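Local coordinates for alpha-catenin-like protein hmp-1 (Caenorhabditis elegans, PDB 5H5M) that links the cadherin-catenin complex of adherens junctions to actin filaments, supporting cell migration and cell-shape change in the nematode embryo, at residues I115-T126 / H155-S166. Residues are numbered along the deposited sequence; the frame is centred on the assembly and turned at random.
Sequences IVDHISDAFLDT and HANEIVSVARLS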
loop_
_atom_site.group_PDB
_atom_site.type_symbol
_atom_site.label_atom_id
_atom_site.label_comp_id
_atom_site.label_asym_id
_atom_site.label_seq_id
_atom_site.Cartn_x
_atom_site.Cartn_y
_atom_site.Cartn_z
ATOM N N ILE A 115 4.294 4.746 -0.048
ATOM C CA ILE A 115 3.118 4.748 0.812
ATOM C C ILE A 115 2.134 3.665 0.356
ATOM O O ILE A 115 1.548 2.958 1.178
ATOM C CB ILE A 115 2.436 6.143 0.832
ATOM C CG1 ILE A 115 2.922 6.962 2.034
ATOM C CG2 ILE A 115 0.923 6.021 0.893
ATOM C CD1 ILE A 115 4.427 7.153 2.109
ATOM N N VAL A 116 1.975 3.521 -0.955
ATOM C CA VAL A 116 1.084 2.498 -1.497
ATOM C C VAL A 116 1.605 1.096 -1.169
ATOM O O VAL A 116 0.815 0.176 -0.955
ATOM C CB VAL A 116 0.899 2.662 -3.018
ATOM C CG1 VAL A 116 0.017 1.563 -3.578
ATOM C CG2 VAL A 116 0.292 4.021 -3.322
ATOM N N ASP A 117 2.929 0.943 -1.106
ATOM C CA ASP A 117 3.536 -0.301 -0.625
ATOM C C ASP A 117 2.959 -0.711 0.724
ATOM O O ASP A 117 2.598 -1.869 0.936
ATOM C CB ASP A 117 5.053 -0.166 -0.483
ATOM C CG ASP A 117 5.792 -0.387 -1.780
ATOM O OD1 ASP A 117 6.859 0.234 -1.951
ATOM O OD2 ASP A 117 5.321 -1.179 -2.624
ATOM N N HIS A 118 2.894 0.257 1.632
ATOM C CA HIS A 118 2.391 0.031 2.977
ATOM C C HIS A 118 0.890 -0.248 2.971
ATOM O O HIS A 118 0.423 -1.155 3.655
ATOM C CB HIS A 118 2.711 1.236 3.868
ATOM C CG HIS A 118 4.173 1.396 4.163
ATOM N ND1 HIS A 118 5.072 1.866 3.229
ATOM C CD2 HIS A 118 4.889 1.139 5.281
ATOM C CE1 HIS A 118 6.282 1.892 3.763
ATOM N NE2 HIS A 118 6.199 1.456 5.006
ATOM N N ILE A 119 0.145 0.529 2.190
ATOM C CA ILE A 119 -1.301 0.352 2.075
ATOM C C ILE A 119 -1.640 -1.007 1.470
ATOM O O ILE A 119 -2.583 -1.676 1.903
ATOM C CB ILE A 119 -1.937 1.469 1.221
ATOM C CG1 ILE A 119 -1.744 2.826 1.904
ATOM C CG2 ILE A 119 -3.418 1.201 0.986
ATOM C CD1 ILE A 119 -2.372 3.983 1.163
ATOM N N SER A 120 -0.852 -1.413 0.478
ATOM C CA SER A 120 -1.039 -2.705 -0.173
ATOM C C SER A 120 -0.897 -3.849 0.830
ATOM O O SER A 120 -1.735 -4.749 0.868
ATOM C CB SER A 120 -0.041 -2.874 -1.325
ATOM O OG SER A 120 -0.198 -4.126 -1.974
ATOM N N ASP A 121 0.153 -3.803 1.647
ATOM C CA ASP A 121 0.398 -4.840 2.650
ATOM C C ASP A 121 -0.621 -4.816 3.789
ATOM O O ASP A 121 -1.184 -5.848 4.153
ATOM C CB ASP A 121 1.807 -4.701 3.243
ATOM C CG ASP A 121 2.904 -4.999 2.235
ATOM O OD1 ASP A 121 2.626 -5.684 1.228
ATOM O OD2 ASP A 121 4.052 -4.553 2.455
ATOM N N ALA A 122 -0.853 -3.633 4.346
ATOM C CA ALA A 122 -1.598 -3.510 5.595
ATOM C C ALA A 122 -3.094 -3.771 5.445
ATOM O O ALA A 122 -3.747 -4.201 6.395
ATOM C CB ALA A 122 -1.373 -2.130 6.197
ATOM N N PHE A 123 -3.632 -3.522 4.254
ATOM C CA PHE A 123 -5.078 -3.571 4.058
ATOM C C PHE A 123 -5.531 -4.684 3.115
ATOM O O PHE A 123 -6.675 -4.685 2.661
ATOM C CB PHE A 123 -5.581 -2.215 3.548
ATOM C CG PHE A 123 -5.470 -1.115 4.567
ATOM C CD1 PHE A 123 -4.267 -0.449 4.760
ATOM C CD2 PHE A 123 -6.559 -0.763 5.351
ATOM C CE1 PHE A 123 -4.153 0.554 5.712
ATOM C CE2 PHE A 123 -6.454 0.239 6.304
ATOM C CZ PHE A 123 -5.248 0.898 6.487
ATOM N N LEU A 124 -4.648 -5.638 2.832
ATOM C CA LEU A 124 -5.020 -6.750 1.960
ATOM C C LEU A 124 -6.001 -7.699 2.646
ATOM O O LEU A 124 -6.699 -8.457 1.978
ATOM C CB LEU A 124 -3.776 -7.517 1.479
ATOM C CG LEU A 124 -2.923 -8.429 2.371
ATOM C CD1 LEU A 124 -3.530 -9.816 2.534
ATOM C CD2 LEU A 124 -1.523 -8.548 1.781
ATOM N N ASP A 125 -6.054 -7.659 3.974
ATOM C CA ASP A 125 -6.976 -8.512 4.719
ATOM C C ASP A 125 -7.282 -7.925 6.090
ATOM O O ASP A 125 -6.608 -8.231 7.073
ATOM C CB ASP A 125 -6.404 -9.924 4.863
ATOM C CG ASP A 125 -7.412 -10.912 5.424
ATOM O OD1 ASP A 125 -8.562 -10.511 5.703
ATOM O OD2 ASP A 125 -7.056 -12.101 5.568
ATOM N N THR A 126 -8.314 -7.090 6.151
ATOM C CA THR A 126 -8.668 -6.401 7.387
ATOM C C THR A 126 -9.766 -7.122 8.172
ATOM O O THR A 126 -10.173 -6.664 9.240
ATOM C CB THR A 126 -9.130 -4.960 7.105
ATOM O OG1 THR A 126 -10.232 -4.985 6.190
ATOM C CG2 THR A 126 -7.997 -4.142 6.512
ATOM N N HIS A 155 -1.759 -6.143 14.009
ATOM C CA HIS A 155 -2.463 -5.750 12.791
ATOM C C HIS A 155 -3.037 -4.341 12.938
ATOM O O HIS A 155 -2.981 -3.535 12.009
ATOM C CB HIS A 155 -3.571 -6.764 12.482
ATOM C CG HIS A 155 -4.601 -6.275 11.511
ATOM N ND1 HIS A 155 -4.421 -6.318 10.146
ATOM C CD2 HIS A 155 -5.834 -5.750 11.713
ATOM C CE1 HIS A 155 -5.497 -5.835 9.547
ATOM N NE2 HIS A 155 -6.367 -5.481 10.476
ATOM N N ALA A 156 -3.581 -4.055 14.117
ATOM C CA ALA A 156 -4.119 -2.733 14.424
ATOM C C ALA A 156 -3.027 -1.662 14.397
ATOM O O ALA A 156 -3.231 -0.581 13.848
ATOM C CB ALA A 156 -4.812 -2.746 15.773
ATOM N N ASN A 157 -1.875 -1.967 14.991
ATOM C CA ASN A 157 -0.740 -1.047 14.979
ATOM C C ASN A 157 -0.297 -0.700 13.563
ATOM O O ASN A 157 0.059 0.442 13.278
ATOM C CB ASN A 157 0.447 -1.634 15.745
ATOM C CG ASN A 157 0.134 -1.890 17.203
ATOM O OD1 ASN A 157 -0.844 -1.374 17.740
ATOM N ND2 ASN A 157 0.977 -2.684 17.857
ATOM N N GLU A 158 -0.320 -1.692 12.678
ATOM C CA GLU A 158 0.111 -1.484 11.301
ATOM C C GLU A 158 -0.825 -0.538 10.547
ATOM O O GLU A 158 -0.369 0.443 9.959
ATOM C CB GLU A 158 0.217 -2.817 10.561
ATOM C CG GLU A 158 0.858 -2.701 9.185
ATOM C CD GLU A 158 0.987 -4.041 8.478
ATOM O OE1 GLU A 158 0.566 -5.069 9.054
ATOM O OE2 GLU A 158 1.509 -4.065 7.342
ATOM N N ILE A 159 -2.128 -0.816 10.568
ATOM C CA ILE A 159 -3.057 0.007 9.795
ATOM C C ILE A 159 -3.102 1.428 10.342
ATOM O O ILE A 159 -3.315 2.375 9.591
ATOM C CB ILE A 159 -4.495 -0.576 9.762
ATOM C CG1 ILE A 159 -5.084 -0.699 11.166
ATOM C CG2 ILE A 159 -4.519 -1.919 9.045
ATOM C CD1 ILE A 159 -6.579 -0.964 11.166
ATOM N N VAL A 160 -2.881 1.577 11.644
ATOM C CA VAL A 160 -2.844 2.899 12.255
ATOM C C VAL A 160 -1.608 3.658 11.785
ATOM O O VAL A 160 -1.698 4.799 11.336
ATOM C CB VAL A 160 -2.855 2.814 13.799
ATOM C CG1 VAL A 160 -2.397 4.129 14.415
ATOM C CG2 VAL A 160 -4.250 2.441 14.298
ATOM N N SER A 161 -0.457 3.002 11.877
ATOM C CA SER A 161 0.810 3.583 11.458
ATOM C C SER A 161 0.819 3.942 9.973
ATOM O O SER A 161 1.260 5.025 9.592
ATOM C CB SER A 161 1.956 2.619 11.768
ATOM O OG SER A 161 3.179 3.096 11.240
ATOM N N VAL A 162 0.333 3.025 9.143
ATOM C CA VAL A 162 0.279 3.241 7.699
ATOM C C VAL A 162 -0.656 4.400 7.345
ATOM O O VAL A 162 -0.342 5.218 6.475
ATOM C CB VAL A 162 -0.172 1.960 6.961
ATOM C CG1 VAL A 162 -0.461 2.249 5.498
ATOM C CG2 VAL A 162 0.892 0.877 7.092
ATOM N N ALA A 163 -1.798 4.473 8.026
ATOM C CA ALA A 163 -2.743 5.566 7.818
ATOM C C ALA A 163 -2.087 6.924 8.062
ATOM O O ALA A 163 -2.258 7.858 7.277
ATOM C CB ALA A 163 -3.959 5.402 8.722
ATOM N N ARG A 164 -1.336 7.029 9.152
ATOM C CA ARG A 164 -0.672 8.280 9.499
ATOM C C ARG A 164 0.473 8.595 8.542
ATOM O O ARG A 164 0.732 9.760 8.240
ATOM C CB ARG A 164 -0.164 8.233 10.943
ATOM C CG ARG A 164 -1.288 8.296 11.971
ATOM C CD ARG A 164 -0.813 7.930 13.373
ATOM N NE ARG A 164 -1.863 8.154 14.362
ATOM C CZ ARG A 164 -1.912 7.570 15.556
ATOM N NH1 ARG A 164 -0.968 6.713 15.919
ATOM N NH2 ARG A 164 -2.911 7.839 16.384
ATOM N N LEU A 165 1.147 7.554 8.062
ATOM C CA LEU A 165 2.241 7.719 7.109
ATOM C C LEU A 165 1.713 8.261 5.782
ATOM O O LEU A 165 2.368 9.067 5.121
ATOM C CB LEU A 165 2.973 6.387 6.894
ATOM C CG LEU A 165 4.165 6.342 5.929
ATOM C CD1 LEU A 165 5.403 6.933 6.574
ATOM C CD2 LEU A 165 4.440 4.914 5.456
ATOM N N SER A 166 0.514 7.824 5.408
ATOM C CA SER A 166 -0.108 8.233 4.151
ATOM C C SER A 166 -0.409 9.732 4.091
ATOM O O SER A 166 -0.337 10.349 3.026
ATOM C CB SER A 166 -1.401 7.448 3.926
ATOM O OG SER A 166 -1.145 6.057 3.863
HETATM O O HOH W 1 2.548 -1.872 5.843
HETATM O O HOH W 2 -9.120 -4.760 10.926
#
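Leu165 sets its CD2 methyl squarely over one face of the His118 imidazole, 3.7 Å from the ring centroid and 5° off the normal, a CH-pi contact. Val162 straddles CB of the same histidine with both methyls; CG1 also meets Ile119 CG1, and CG2 reaches Ala122 CB at 3.9 Å. One turn earlier in the same helix, Ile159 CG2 lies over the Phe123 ring, offset toward the rim and 4.0 Å from its centroid, while Val162 CG1 approaches the ring edge. At the other end, Ile115 CD1 packs on Leu165 CG at 3.9 Å, and Ile115 CG2 touches Ser166 OG; an alanine at Ile115 would probably open a gap beside Leu165 and Ser166 and leave the leucine freer to shift off the imidazole. Ser166 OG, anti to its carbonyl carbon (chi1 -60°), folds back to Val162 O at 2.9 Å, which keeps the hydroxyl satisfied among apolar neighbours. Hydrogen bonds between ND1 and Ala114 O and between NE2 and Ser53 OG hold the imidazole in place, and Thr228 and Leu231 of helix 207-233 pack against Phe123. Segments 115-122 and 155-166 run antiparallel, their axes at 155°, in the helical-bundle M domain. One water lies within hydrogen-bonding reach of His118 O and Glu158 OE2; another joins Thr126 O to His155 NE2. Methyl-on-ring packing thus joins the helices, while polar groups bond within their own helix, elsewhere in the chain or to water.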